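PDB 2E0I: 432aa long hypothetical deoxyribodipyrimidine photolyase from Sulfolobus tokodaii, which probably uses light energy to repair cyclobutane pyrimidine dimers in DNA, binding two FAD molecules, one of which may serve as a light-harvesting cofactor. Local coordinates for residues Asp27-Pro31 with Ser161-Thr165; Glu125-Leu129 with Met227-Tyr231; Cys264-Tyr269 with Ser355-Tyr360; Val385-Val391 with Val404-Pro408. All blocks are in the same frame, centred on the assembly; numbering follows the deposited sequence.

Interaction 1 of 4, residues Asp27-Pro31 with Ser161-Thr165; sequences DRVIP and SFDVT
V29 and F162 form a single beta bridge in parallel register, by which the loop 161-165 lines up beside the start of strand 28-35 in the parallel sheet of the Rossmann-like photolyase domain. V29 N gives its hydrogen to S161 O at 2.8 Å, and V29 O takes one from D163 N. On its other side the strand pairs with strand 2-7, through R28 and I30.

R28 crosses over D163. Its CB starts 3.8 Å from D163 CB, and NE then passes D163 CG. The bend at chi3 (78°) lays the guanidinium over the carboxylate, the two planes 28° apart, with CZ 3.5 Å from D163 OD1. NH2 ends 3.0 Å from that oxygen, which stands well out of the guanidinium plane, so the salt bridge works by charge without a directed N-H.

I30 runs alongside D163, with CG1 4.0 Å from D163 CB, and its tip CD1 reaches T165 OG1. An alanine here would take away both branches of the side chain beyond CB and is likely to leave a gap beside D163 and T165. N73 also bonds T165 N. P31 CD meets the F162 ring at its edge, 3.9 Å from CD1.

Interaction 2 of 4, residues Glu125-Leu129 with Met227-Tyr231; sequences EDYLL and MREAY
R228 reaches back from the first turn of helix 227-233 to grip D126, in the loop that leaves the last strand, 120-124, of the Rossmann-like parallel sheet. The hold is end-on and uses two nitrogens. NH1 bonds D126 O at 2.9 Å, nearly straight (165°), in the carbonyl plane and on a lone pair. NH2 makes a salt bridge to D126 OD2, which it meets from above the carboxylate plane, the two flat groups being turned 69° apart. Further charges fix both partners: D15 takes R228 NE, and R12 takes D126 OD1. Two arginines round D126 probably favour its carboxylate form.

The close apolar packing belongs to L129. With CG anti to the backbone N (chi1 -152°), its CD1 drops onto the helix, 3.5 Å from M227 CG and 3.9 Å from Y231 CB. L129 itself is tethered by its backbone N to D248 of helix 238-256. The M227 side chain lies about 5 Å from a bound FAD, so the joint sits beside a cofactor.

The looser part is the start of the helix, where M227 N stays 5.4 Å from D126 O. A water bridges them, accepting from M227 N at 2.9 Å and donating to D126 O, the same carbonyl oxygen that R228 NH1 uses.

Interaction 3 of 4, residues Cys264-Tyr269 with Ser355-Tyr360; sequences CYRREY and STGVDY
R266 is the centre of this contact, laid against the loop 355-360. Its backbone N bonds T356 O at 3.1 Å, almost straight (169°), while at the far end NH2 makes a weak bond to S355 O. One arginine thus holds two successive carbonyls, one by its backbone and one by its tip. The guanidinium lies between two tyrosines: Y360 CD1 is over one face, the ring turned edge-on with the planes 83° apart, and Y269 CE2 stands 3.8 Å above the other, over its centre.

Y265 runs alongside the backbone. Having CG anti to its own N (chi1 178°) brings the ring past G357, with CD2 3.7 Å from G357 C, and on to V358, where Y265 CE2 lies 4.3 Å from V358 CG2. The Y360 hydroxyl comes up at the edge of the Y265 ring. C264 closes the other end, its CB 4.1 Å from T356 CB.

The next shell sets these pieces in place. S355, the first residue to leave helical geometry after helix 343-353, has positive phi in a Schellman motif. Q351, in that helix, accepts from Y265 N and also pairs with T356 OG1, tying both segments to one amide. F249 and L253 of helix 238-256 back V358 within the FAD-binding domain.

Across the contact the arginine's charge meets carbonyl oxygens and aromatic rings; the E268 carboxylate is near without pairing with it. Carbonyl oxygens at the C-terminal end of a helix probably favour the cation.

Interaction 4 of 4, residues Val385-Val391 with Val404-Pro408; sequences VEELKDV and VPGYP
L388 and Y407 make the aromatic part of the contact. Both leucine methyls ride over one face of the ring: CD1 stands 4.0 Å above the plane near its centre, and CD2 lies 4.1 Å from the centroid, 27° off the normal, a CH-pi contact. The ring gets there because CG of Y407 is anti to the backbone N (chi1 -175°), which sends it away from its turn and in among the residues of 385-391.

The aliphatic contacts continue from it. L388 CD2 also touches V404 CG2 at 3.5 Å, V391 CG2 and V404 CG1 meet tip to tip at 3.9 Å, and V385 CG1 approaches Y407 CE1. E387 lends its CG to the same ring, 3.7 Å from Y407 CD1.

The contact joins two loops of the alpha-helical FAD-binding domain, one following helix 379-384 and the other preceding helix 414-427. The second contains a type II beta turn, V404 to Y407, with G406 in its third position at positive phi (78°). Helix 292-304 packs against V385, L388 and Y407.

Polar atoms are linked through third parties. E387 OE2 and G406 O, 3.3 Å apart, are both acceptors; R288 NH2 serves both, by a salt bridge to E387 OE2 and a weak hydrogen bond to G406 O, and R299 also binds OE2. The Y407 hydroxyl is hydrogen-bonded to D295 OD1. With a leucine at the Y407 position, D295 would probably lose its hydroxyl partner and the L388 methyls the ring face they rest on.

In the fold
Interactions 1 and 2 both involve the Rossmann-like domain: interaction 1 is a surface bridge along strand 28-35, whereas interaction 2 is buried and ties the loop after strand 120-124 to a helix beside a bound FAD. Their segments alternate along the chain, so the two closures cross. Interactions 3 and 4 lie in the FAD-binding domain, joining loops between helices, each partly buried; their centres are 38 Å apart. The chemistry changes accordingly: backbone pairing with a stacked ion pair in interaction 1, a directed arginine grip in interaction 2, an arginine against carbonyls and tyrosines in interaction 3, and apolar side chains on a ring in interaction 4.

Interaction 1 of 4, residues Asp27-Pro31 with Ser161-Thr165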
loop_
_atom_site.group_PDB
_atom_site.type_symbol
_atom_site.label_atom_id
_atom_site.label_comp_id
_atom_site.label_asym_id
_atom_site.label_seq_id
_atom_site.Cartn_x
_atom_site.Cartn_y
_atom_site.Cartn_z
ATOM N N ASP A 27 25.947 9.556 -20.097
ATOM C CA ASP A 27 25.621 10.203 -21.358
ATOM C C ASP A 27 24.243 9.787 -21.837
ATOM O O ASP A 27 23.413 10.627 -22.190
ATOM C CB ASP A 27 26.658 9.850 -22.423
ATOM C CG ASP A 27 28.057 10.295 -22.039
ATOM O OD1 ASP A 27 28.227 11.496 -21.717
ATOM O OD2 ASP A 27 28.980 9.445 -22.061
ATOM N N ARG A 28 24.011 8.482 -21.855
ATOM C CA ARG A 28 22.726 7.950 -22.281
ATOM C C ARG A 28 22.166 7.078 -21.148
ATOM O O ARG A 28 22.912 6.429 -20.412
ATOM C CB ARG A 28 22.898 7.131 -23.567
ATOM C CG ARG A 28 23.910 7.726 -24.534
ATOM C CD ARG A 28 24.067 6.914 -25.818
ATOM N NE ARG A 28 22.968 7.131 -26.770
ATOM C CZ ARG A 28 22.912 6.610 -28.002
ATOM N NH1 ARG A 28 23.897 5.831 -28.453
ATOM N NH2 ARG A 28 21.867 6.863 -28.790
ATOM N N VAL A 29 20.850 7.087 -20.996
ATOM C CA VAL A 29 20.215 6.289 -19.969
ATOM C C VAL A 29 19.078 5.474 -20.569
ATOM O O VAL A 29 18.159 6.017 -21.190
ATOM C CB VAL A 29 19.654 7.172 -18.841
ATOM C CG1 VAL A 29 18.796 6.339 -17.908
ATOM C CG2 VAL A 29 20.784 7.812 -18.078
ATOM N N ILE A 30 19.141 4.164 -20.390
ATOM C CA ILE A 30 18.095 3.300 -20.906
ATOM C C ILE A 30 17.086 3.002 -19.796
ATOM O O ILE A 30 17.417 2.360 -18.799
ATOM C CB ILE A 30 18.681 1.980 -21.436
ATOM C CG1 ILE A 30 19.691 2.277 -22.545
ATOM C CG2 ILE A 30 17.569 1.100 -21.967
ATOM C CD1 ILE A 30 20.312 1.053 -23.152
ATOM N N PRO A 31 15.841 3.484 -19.952
ATOM C CA PRO A 31 14.794 3.258 -18.949
ATOM C C PRO A 31 14.287 1.821 -19.022
ATOM O O PRO A 31 13.771 1.378 -20.045
ATOM C CB PRO A 31 13.737 4.293 -19.318
ATOM C CG PRO A 31 13.861 4.364 -20.817
ATOM C CD PRO A 31 15.352 4.330 -21.059
ATOM N N SER A 161 19.733 12.281 -21.301
ATOM C CA SER A 161 19.361 11.666 -22.572
ATOM C C SER A 161 18.875 10.242 -22.406
ATOM O O SER A 161 19.574 9.395 -21.856
ATOM C CB SER A 161 20.539 11.671 -23.553
ATOM O OG SER A 161 20.677 12.928 -24.191
ATOM N N PHE A 162 17.674 9.976 -22.897
ATOM C CA PHE A 162 17.122 8.638 -22.806
ATOM C C PHE A 162 17.398 7.835 -24.077
ATOM O O PHE A 162 17.032 8.251 -25.182
ATOM C CB PHE A 162 15.614 8.708 -22.565
ATOM C CG PHE A 162 15.235 9.074 -21.158
ATOM C CD1 PHE A 162 15.338 8.142 -20.131
ATOM C CD2 PHE A 162 14.753 10.340 -20.866
ATOM C CE1 PHE A 162 14.959 8.467 -18.831
ATOM C CE2 PHE A 162 14.372 10.679 -19.569
ATOM C CZ PHE A 162 14.474 9.739 -18.548
ATOM N N ASP A 163 18.043 6.684 -23.913
ATOM C CA ASP A 163 18.335 5.807 -25.039
ATOM C C ASP A 163 17.399 4.584 -25.010
ATOM O O ASP A 163 16.575 4.437 -24.107
ATOM C CB ASP A 163 19.799 5.372 -24.998
ATOM C CG ASP A 163 20.234 4.675 -26.273
ATOM O OD1 ASP A 163 19.812 5.127 -27.368
ATOM O OD2 ASP A 163 21.004 3.687 -26.177
ATOM N N VAL A 164 17.524 3.710 -26.000
ATOM C CA VAL A 164 16.673 2.531 -26.092
ATOM C C VAL A 164 17.473 1.298 -26.474
ATOM O O VAL A 164 18.590 1.405 -26.967
ATOM C CB VAL A 164 15.575 2.748 -27.153
ATOM C CG1 VAL A 164 14.807 1.469 -27.406
ATOM C CG2 VAL A 164 14.642 3.853 -26.696
ATOM N N THR A 165 16.905 0.126 -26.222
ATOM C CA THR A 165 17.541 -1.129 -26.583
ATOM C C THR A 165 16.564 -1.814 -27.503
ATOM O O THR A 165 15.479 -2.200 -27.083
ATOM C CB THR A 165 17.774 -2.039 -25.376
ATOM O OG1 THR A 165 18.792 -1.476 -24.546
ATOM C CG2 THR A 165 18.214 -3.418 -25.832
#

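Interaction 2 of 4, residues Glu125-Leu129 with Met227-Tyr231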
loop_
_atom_site.group_PDB
_atom_site.type_symbol
_atom_site.label_atom_id
_atom_site.label_comp_id
_atom_site.label_asym_id
_atom_site.label_seq_id
_atom_site.Cartn_x
_atom_site.Cartn_y
_atom_site.Cartn_z
ATOM N N GLU A 125 18.216 6.821 -2.117
ATOM C CA GLU A 125 17.019 6.932 -1.295
ATOM C C GLU A 125 16.044 7.844 -2.039
ATOM O O GLU A 125 16.435 8.909 -2.532
ATOM C CB GLU A 125 17.353 7.534 0.074
ATOM C CG GLU A 125 18.018 6.557 1.033
ATOM C CD GLU A 125 18.281 7.140 2.425
ATOM O OE1 GLU A 125 17.319 7.571 3.106
ATOM O OE2 GLU A 125 19.460 7.158 2.847
ATOM N N ASP A 126 14.782 7.428 -2.132
ATOM C CA ASP A 126 13.778 8.224 -2.826
ATOM C C ASP A 126 12.381 8.048 -2.265
ATOM O O ASP A 126 11.628 9.001 -2.177
ATOM C CB ASP A 126 13.779 7.876 -4.323
ATOM C CG ASP A 126 12.724 8.660 -5.127
ATOM O OD1 ASP A 126 11.612 8.129 -5.343
ATOM O OD2 ASP A 126 13.006 9.805 -5.548
ATOM N N TYR A 127 12.036 6.831 -1.876
ATOM C CA TYR A 127 10.703 6.551 -1.366
ATOM C C TYR A 127 10.343 7.235 -0.074
ATOM O O TYR A 127 9.180 7.532 0.152
ATOM C CB TYR A 127 10.499 5.042 -1.210
ATOM C CG TYR A 127 10.615 4.298 -2.511
ATOM C CD1 TYR A 127 11.371 3.144 -2.605
ATOM C CD2 TYR A 127 10.030 4.793 -3.666
ATOM C CE1 TYR A 127 11.558 2.504 -3.830
ATOM C CE2 TYR A 127 10.202 4.169 -4.894
ATOM C CZ TYR A 127 10.975 3.027 -4.982
ATOM O OH TYR A 127 11.222 2.461 -6.229
ATOM N N LEU A 128 11.326 7.504 0.777
ATOM C CA LEU A 128 11.043 8.144 2.067
ATOM C C LEU A 128 11.097 9.670 2.041
ATOM O O LEU A 128 11.800 10.289 1.239
ATOM C CB LEU A 128 12.006 7.629 3.145
ATOM C CG LEU A 128 12.023 6.131 3.454
ATOM C CD1 LEU A 128 13.328 5.804 4.131
ATOM C CD2 LEU A 128 10.839 5.723 4.324
ATOM N N LEU A 129 10.339 10.263 2.946
ATOM C CA LEU A 129 10.273 11.703 3.085
ATOM C C LEU A 129 11.453 12.137 3.953
ATOM O O LEU A 129 11.935 13.263 3.849
ATOM C CB LEU A 129 8.963 12.059 3.774
ATOM C CG LEU A 129 8.289 13.401 3.527
ATOM C CD1 LEU A 129 8.047 13.607 2.048
ATOM C CD2 LEU A 129 6.975 13.412 4.284
ATOM N N MET A 227 6.874 11.551 -2.856
ATOM C CA MET A 227 6.517 11.813 -1.466
ATOM C C MET A 227 6.769 13.291 -1.174
ATOM O O MET A 227 6.011 13.951 -0.452
ATOM C CB MET A 227 7.412 10.944 -0.583
ATOM C CG MET A 227 6.829 10.552 0.746
ATOM S SD MET A 227 5.344 9.564 0.600
ATOM C CE MET A 227 4.726 9.815 2.279
ATOM N N ARG A 228 7.855 13.790 -1.760
ATOM C CA ARG A 228 8.280 15.169 -1.625
ATOM C C ARG A 228 7.315 16.125 -2.331
ATOM O O ARG A 228 7.066 17.234 -1.851
ATOM C CB ARG A 228 9.691 15.312 -2.190
ATOM C CG ARG A 228 10.748 14.618 -1.339
ATOM C CD ARG A 228 12.103 14.662 -2.006
ATOM N NE ARG A 228 12.086 13.947 -3.278
ATOM C CZ ARG A 228 12.057 12.622 -3.389
ATOM N NH1 ARG A 228 12.044 11.871 -2.293
ATOM N NH2 ARG A 228 12.043 12.048 -4.593
ATOM N N GLU A 229 6.773 15.696 -3.468
ATOM C CA GLU A 229 5.834 16.525 -4.201
ATOM C C GLU A 229 4.525 16.635 -3.428
ATOM O O GLU A 229 3.977 17.722 -3.279
ATOM C CB GLU A 229 5.574 15.945 -5.592
ATOM C CG GLU A 229 6.776 16.036 -6.516
ATOM C CD GLU A 229 6.473 15.627 -7.967
ATOM O OE1 GLU A 229 6.210 14.423 -8.227
ATOM O OE2 GLU A 229 6.507 16.525 -8.846
ATOM N N ALA A 230 4.027 15.507 -2.934
ATOM C CA ALA A 230 2.779 15.501 -2.179
ATOM C C ALA A 230 2.955 16.432 -1.003
ATOM O O ALA A 230 2.063 17.218 -0.665
ATOM C CB ALA A 230 2.474 14.103 -1.673
ATOM N N TYR A 231 4.128 16.337 -0.387
ATOM C CA TYR A 231 4.441 17.143 0.774
ATOM C C TYR A 231 4.408 18.639 0.515
ATOM O O TYR A 231 3.729 19.371 1.209
ATOM C CB TYR A 231 5.812 16.760 1.332
ATOM C CG TYR A 231 6.250 17.661 2.459
ATOM C CD1 TYR A 231 5.758 17.490 3.753
ATOM C CD2 TYR A 231 7.124 18.716 2.217
ATOM C CE1 TYR A 231 6.133 18.352 4.774
ATOM C CE2 TYR A 231 7.501 19.582 3.221
ATOM C CZ TYR A 231 7.009 19.398 4.493
ATOM O OH TYR A 231 7.424 20.263 5.471
HETATM O O HOH W 1 8.991 9.608 -3.201
#

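Interaction 3 of 4, residues Cys264-Tyr269 with Ser355-Tyr360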
loop_
_atom_site.group_PDB
_atom_site.type_symbol
_atom_site.label_atom_id
_atom_site.label_comp_id
_atom_site.label_asym_id
_atom_site.label_seq_id
_atom_site.Cartn_x
_atom_site.Cartn_y
_atom_site.Cartn_z
ATOM N N CYS A 264 4.979 -11.248 15.241
ATOM C CA CYS A 264 4.432 -10.050 15.861
ATOM C C CYS A 264 5.558 -9.081 16.207
ATOM O O CYS A 264 6.647 -9.500 16.599
ATOM C CB CYS A 264 3.669 -10.415 17.136
ATOM S SG CYS A 264 2.257 -11.519 16.897
ATOM N N TYR A 265 5.295 -7.785 16.052
ATOM C CA TYR A 265 6.288 -6.774 16.372
ATOM C C TYR A 265 6.742 -7.068 17.797
ATOM O O TYR A 265 7.938 -7.202 18.067
ATOM C CB TYR A 265 5.668 -5.382 16.273
ATOM C CG TYR A 265 6.613 -4.270 16.641
ATOM C CD1 TYR A 265 7.813 -4.103 15.961
ATOM C CD2 TYR A 265 6.322 -3.408 17.693
ATOM C CE1 TYR A 265 8.708 -3.106 16.320
ATOM C CE2 TYR A 265 7.208 -2.402 18.065
ATOM C CZ TYR A 265 8.401 -2.258 17.377
ATOM O OH TYR A 265 9.300 -1.288 17.754
ATOM N N ARG A 266 5.772 -7.173 18.701
ATOM C CA ARG A 266 6.030 -7.504 20.094
ATOM C C ARG A 266 5.919 -9.023 20.154
ATOM O O ARG A 266 4.849 -9.570 20.407
ATOM C CB ARG A 266 4.987 -6.848 20.996
ATOM C CG ARG A 266 5.117 -5.342 21.037
ATOM C CD ARG A 266 4.292 -4.744 22.141
ATOM N NE ARG A 266 2.873 -4.722 21.823
ATOM C CZ ARG A 266 1.934 -4.360 22.690
ATOM N NH1 ARG A 266 2.280 -3.998 23.921
ATOM N NH2 ARG A 266 0.652 -4.362 22.338
ATOM N N ARG A 267 7.047 -9.685 19.901
ATOM C CA ARG A 267 7.148 -11.141 19.850
ATOM C C ARG A 267 6.350 -11.998 20.837
ATOM O O ARG A 267 5.850 -13.056 20.450
ATOM C CB ARG A 267 8.624 -11.543 19.896
ATOM C CG ARG A 267 9.465 -10.860 18.832
ATOM C CD ARG A 267 10.929 -11.267 18.911
ATOM N NE ARG A 267 11.795 -10.276 18.272
ATOM C CZ ARG A 267 12.029 -9.053 18.752
ATOM N NH1 ARG A 267 12.829 -8.221 18.093
ATOM N NH2 ARG A 267 11.475 -8.658 19.895
ATOM N N GLU A 268 6.219 -11.568 22.092
ATOM C CA GLU A 268 5.473 -12.359 23.072
ATOM C C GLU A 268 4.129 -12.876 22.557
ATOM O O GLU A 268 3.746 -14.018 22.824
ATOM C CB GLU A 268 5.254 -11.579 24.381
ATOM C CG GLU A 268 4.662 -10.199 24.259
ATOM C CD GLU A 268 5.678 -9.118 23.919
ATOM O OE1 GLU A 268 6.715 -9.426 23.281
ATOM O OE2 GLU A 268 5.417 -7.946 24.282
ATOM N N TYR A 269 3.422 -12.046 21.799
ATOM C CA TYR A 269 2.118 -12.419 21.263
ATOM C C TYR A 269 2.131 -13.461 20.150
ATOM O O TYR A 269 1.087 -13.784 19.582
ATOM C CB TYR A 269 1.392 -11.164 20.808
ATOM C CG TYR A 269 1.094 -10.227 21.952
ATOM C CD1 TYR A 269 0.131 -10.545 22.907
ATOM C CD2 TYR A 269 1.786 -9.026 22.090
ATOM C CE1 TYR A 269 -0.137 -9.687 23.967
ATOM C CE2 TYR A 269 1.527 -8.162 23.147
ATOM C CZ TYR A 269 0.565 -8.496 24.080
ATOM O OH TYR A 269 0.297 -7.631 25.115
ATOM N N SER A 355 -3.092 -4.816 18.168
ATOM C CA SER A 355 -2.329 -4.423 19.341
ATOM C C SER A 355 -1.226 -5.427 19.668
ATOM O O SER A 355 -1.100 -5.908 20.794
ATOM C CB SER A 355 -3.247 -4.160 20.554
ATOM O OG SER A 355 -4.233 -5.155 20.715
ATOM N N THR A 356 -0.441 -5.741 18.643
ATOM C CA THR A 356 0.703 -6.630 18.758
ATOM C C THR A 356 1.820 -5.812 18.141
ATOM O O THR A 356 2.910 -6.315 17.897
ATOM C CB THR A 356 0.550 -7.920 17.930
ATOM O OG1 THR A 356 0.475 -7.596 16.538
ATOM C CG2 THR A 356 -0.695 -8.676 18.341
ATOM N N GLY A 357 1.520 -4.539 17.885
ATOM C CA GLY A 357 2.489 -3.644 17.284
ATOM C C GLY A 357 2.834 -2.383 18.059
ATOM O O GLY A 357 2.971 -2.395 19.280
ATOM N N VAL A 358 2.973 -1.284 17.327
ATOM C CA VAL A 358 3.345 0.004 17.893
ATOM C C VAL A 358 2.382 0.583 18.912
ATOM O O VAL A 358 2.796 1.307 19.815
ATOM C CB VAL A 358 3.600 1.017 16.770
ATOM C CG1 VAL A 358 3.489 2.436 17.291
ATOM C CG2 VAL A 358 4.990 0.778 16.195
ATOM N N ASP A 359 1.097 0.297 18.776
ATOM C CA ASP A 359 0.155 0.793 19.762
ATOM C C ASP A 359 0.166 -0.261 20.855
ATOM O O ASP A 359 -0.220 -1.416 20.621
ATOM C CB ASP A 359 -1.246 0.911 19.180
ATOM C CG ASP A 359 -2.221 1.524 20.158
ATOM O OD1 ASP A 359 -3.445 1.484 19.894
ATOM O OD2 ASP A 359 -1.748 2.052 21.191
ATOM N N TYR A 360 0.605 0.134 22.045
ATOM C CA TYR A 360 0.710 -0.795 23.169
ATOM C C TYR A 360 -0.583 -1.064 23.967
ATOM O O TYR A 360 -0.686 -2.083 24.661
ATOM C CB TYR A 360 1.857 -0.335 24.093
ATOM C CG TYR A 360 3.227 -0.412 23.424
ATOM C CD1 TYR A 360 3.868 -1.645 23.234
ATOM C CD2 TYR A 360 3.861 0.740 22.935
ATOM C CE1 TYR A 360 5.106 -1.731 22.570
ATOM C CE2 TYR A 360 5.103 0.664 22.267
ATOM C CZ TYR A 360 5.717 -0.576 22.093
ATOM O OH TYR A 360 6.938 -0.670 21.459
HETATM O O HOH W 2 8.344 0.107 19.512
#

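Interaction 4 of 4, residues Val385-Val391 with Val404-Pro408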
loop_
_atom_site.group_PDB
_atom_site.type_symbol
_atom_site.label_atom_id
_atom_site.label_comp_id
_atom_site.label_asym_id
_atom_site.label_seq_id
_atom_site.Cartn_x
_atom_site.Cartn_y
_atom_site.Cartn_z
ATOM N N VAL A 385 -24.264 -2.529 0.533
ATOM C CA VAL A 385 -24.955 -3.728 0.988
ATOM C C VAL A 385 -26.310 -3.785 0.303
ATOM O O VAL A 385 -27.272 -3.166 0.751
ATOM C CB VAL A 385 -25.153 -3.732 2.507
ATOM C CG1 VAL A 385 -25.857 -5.006 2.931
ATOM C CG2 VAL A 385 -23.816 -3.612 3.199
ATOM N N GLU A 386 -26.365 -4.537 -0.788
ATOM C CA GLU A 386 -27.573 -4.703 -1.596
ATOM C C GLU A 386 -28.886 -4.843 -0.823
ATOM O O GLU A 386 -29.815 -4.057 -1.006
ATOM C CB GLU A 386 -27.404 -5.921 -2.504
ATOM C CG GLU A 386 -28.237 -5.874 -3.767
ATOM C CD GLU A 386 -27.834 -4.724 -4.688
ATOM O OE1 GLU A 386 -28.390 -4.636 -5.810
ATOM O OE2 GLU A 386 -26.966 -3.908 -4.289
ATOM N N GLU A 387 -28.958 -5.860 0.027
ATOM C CA GLU A 387 -30.149 -6.134 0.820
ATOM C C GLU A 387 -30.675 -4.986 1.708
ATOM O O GLU A 387 -31.885 -4.810 1.845
ATOM C CB GLU A 387 -29.912 -7.397 1.664
ATOM C CG GLU A 387 -28.473 -7.568 2.206
ATOM C CD GLU A 387 -27.517 -8.308 1.246
ATOM O OE1 GLU A 387 -27.390 -7.893 0.074
ATOM O OE2 GLU A 387 -26.880 -9.300 1.674
ATOM N N LEU A 388 -29.789 -4.197 2.302
ATOM C CA LEU A 388 -30.244 -3.112 3.156
ATOM C C LEU A 388 -30.521 -1.854 2.354
ATOM O O LEU A 388 -30.756 -0.790 2.920
ATOM C CB LEU A 388 -29.195 -2.807 4.219
ATOM C CG LEU A 388 -28.686 -3.996 5.028
ATOM C CD1 LEU A 388 -27.804 -3.489 6.151
ATOM C CD2 LEU A 388 -29.854 -4.787 5.585
ATOM N N LYS A 389 -30.496 -1.978 1.034
ATOM C CA LYS A 389 -30.713 -0.838 0.156
ATOM C C LYS A 389 -31.951 0.003 0.452
ATOM O O LYS A 389 -31.947 1.214 0.217
ATOM C CB LYS A 389 -30.752 -1.299 -1.306
ATOM C CG LYS A 389 -31.076 -0.189 -2.299
ATOM C CD LYS A 389 -30.166 1.017 -2.084
ATOM C CE LYS A 389 -30.628 2.231 -2.881
ATOM N NZ LYS A 389 -30.507 2.005 -4.349
ATOM N N ASP A 390 -33.009 -0.620 0.966
ATOM C CA ASP A 390 -34.236 0.128 1.245
ATOM C C ASP A 390 -34.654 0.183 2.704
ATOM O O ASP A 390 -35.649 0.818 3.043
ATOM C CB ASP A 390 -35.385 -0.418 0.400
ATOM C CG ASP A 390 -35.081 -0.369 -1.090
ATOM O OD1 ASP A 390 -34.276 -1.203 -1.559
ATOM O OD2 ASP A 390 -35.627 0.513 -1.789
ATOM N N VAL A 391 -33.897 -0.482 3.567
ATOM C CA VAL A 391 -34.197 -0.465 4.990
ATOM C C VAL A 391 -33.843 0.932 5.500
ATOM O O VAL A 391 -32.773 1.454 5.203
ATOM C CB VAL A 391 -33.352 -1.513 5.749
ATOM C CG1 VAL A 391 -33.727 -1.526 7.225
ATOM C CG2 VAL A 391 -33.553 -2.881 5.134
ATOM N N VAL A 404 -33.857 -8.408 8.689
ATOM C CA VAL A 404 -34.346 -8.152 7.346
ATOM C C VAL A 404 -34.028 -9.333 6.430
ATOM O O VAL A 404 -33.055 -10.055 6.645
ATOM C CB VAL A 404 -33.721 -6.876 6.782
ATOM C CG1 VAL A 404 -33.868 -5.746 7.795
ATOM C CG2 VAL A 404 -32.267 -7.111 6.460
ATOM N N PRO A 405 -34.847 -9.539 5.389
ATOM C CA PRO A 405 -34.656 -10.641 4.443
ATOM C C PRO A 405 -33.361 -10.565 3.653
ATOM O O PRO A 405 -32.965 -9.495 3.191
ATOM C CB PRO A 405 -35.874 -10.523 3.538
ATOM C CG PRO A 405 -36.078 -9.041 3.479
ATOM C CD PRO A 405 -35.929 -8.646 4.934
ATOM N N GLY A 406 -32.706 -11.710 3.502
ATOM C CA GLY A 406 -31.474 -11.761 2.737
ATOM C C GLY A 406 -30.228 -11.250 3.428
ATOM O O GLY A 406 -29.128 -11.387 2.900
ATOM N N TYR A 407 -30.381 -10.653 4.603
ATOM C CA TYR A 407 -29.225 -10.147 5.322
ATOM C C TYR A 407 -29.024 -10.948 6.595
ATOM O O TYR A 407 -29.838 -10.895 7.505
ATOM C CB TYR A 407 -29.406 -8.671 5.659
ATOM C CG TYR A 407 -28.190 -8.049 6.293
ATOM C CD1 TYR A 407 -26.996 -7.933 5.592
ATOM C CD2 TYR A 407 -28.235 -7.578 7.593
ATOM C CE1 TYR A 407 -25.878 -7.357 6.173
ATOM C CE2 TYR A 407 -27.126 -7.004 8.187
ATOM C CZ TYR A 407 -25.951 -6.895 7.475
ATOM O OH TYR A 407 -24.858 -6.323 8.081
ATOM N N PRO A 408 -27.919 -11.695 6.675
ATOM C CA PRO A 408 -27.628 -12.508 7.852
ATOM C C PRO A 408 -27.594 -11.656 9.097
ATOM O O PRO A 408 -27.165 -10.503 9.055
ATOM C CB PRO A 408 -26.262 -13.090 7.534
ATOM C CG PRO A 408 -25.622 -11.981 6.785
ATOM C CD PRO A 408 -26.720 -11.576 5.828
#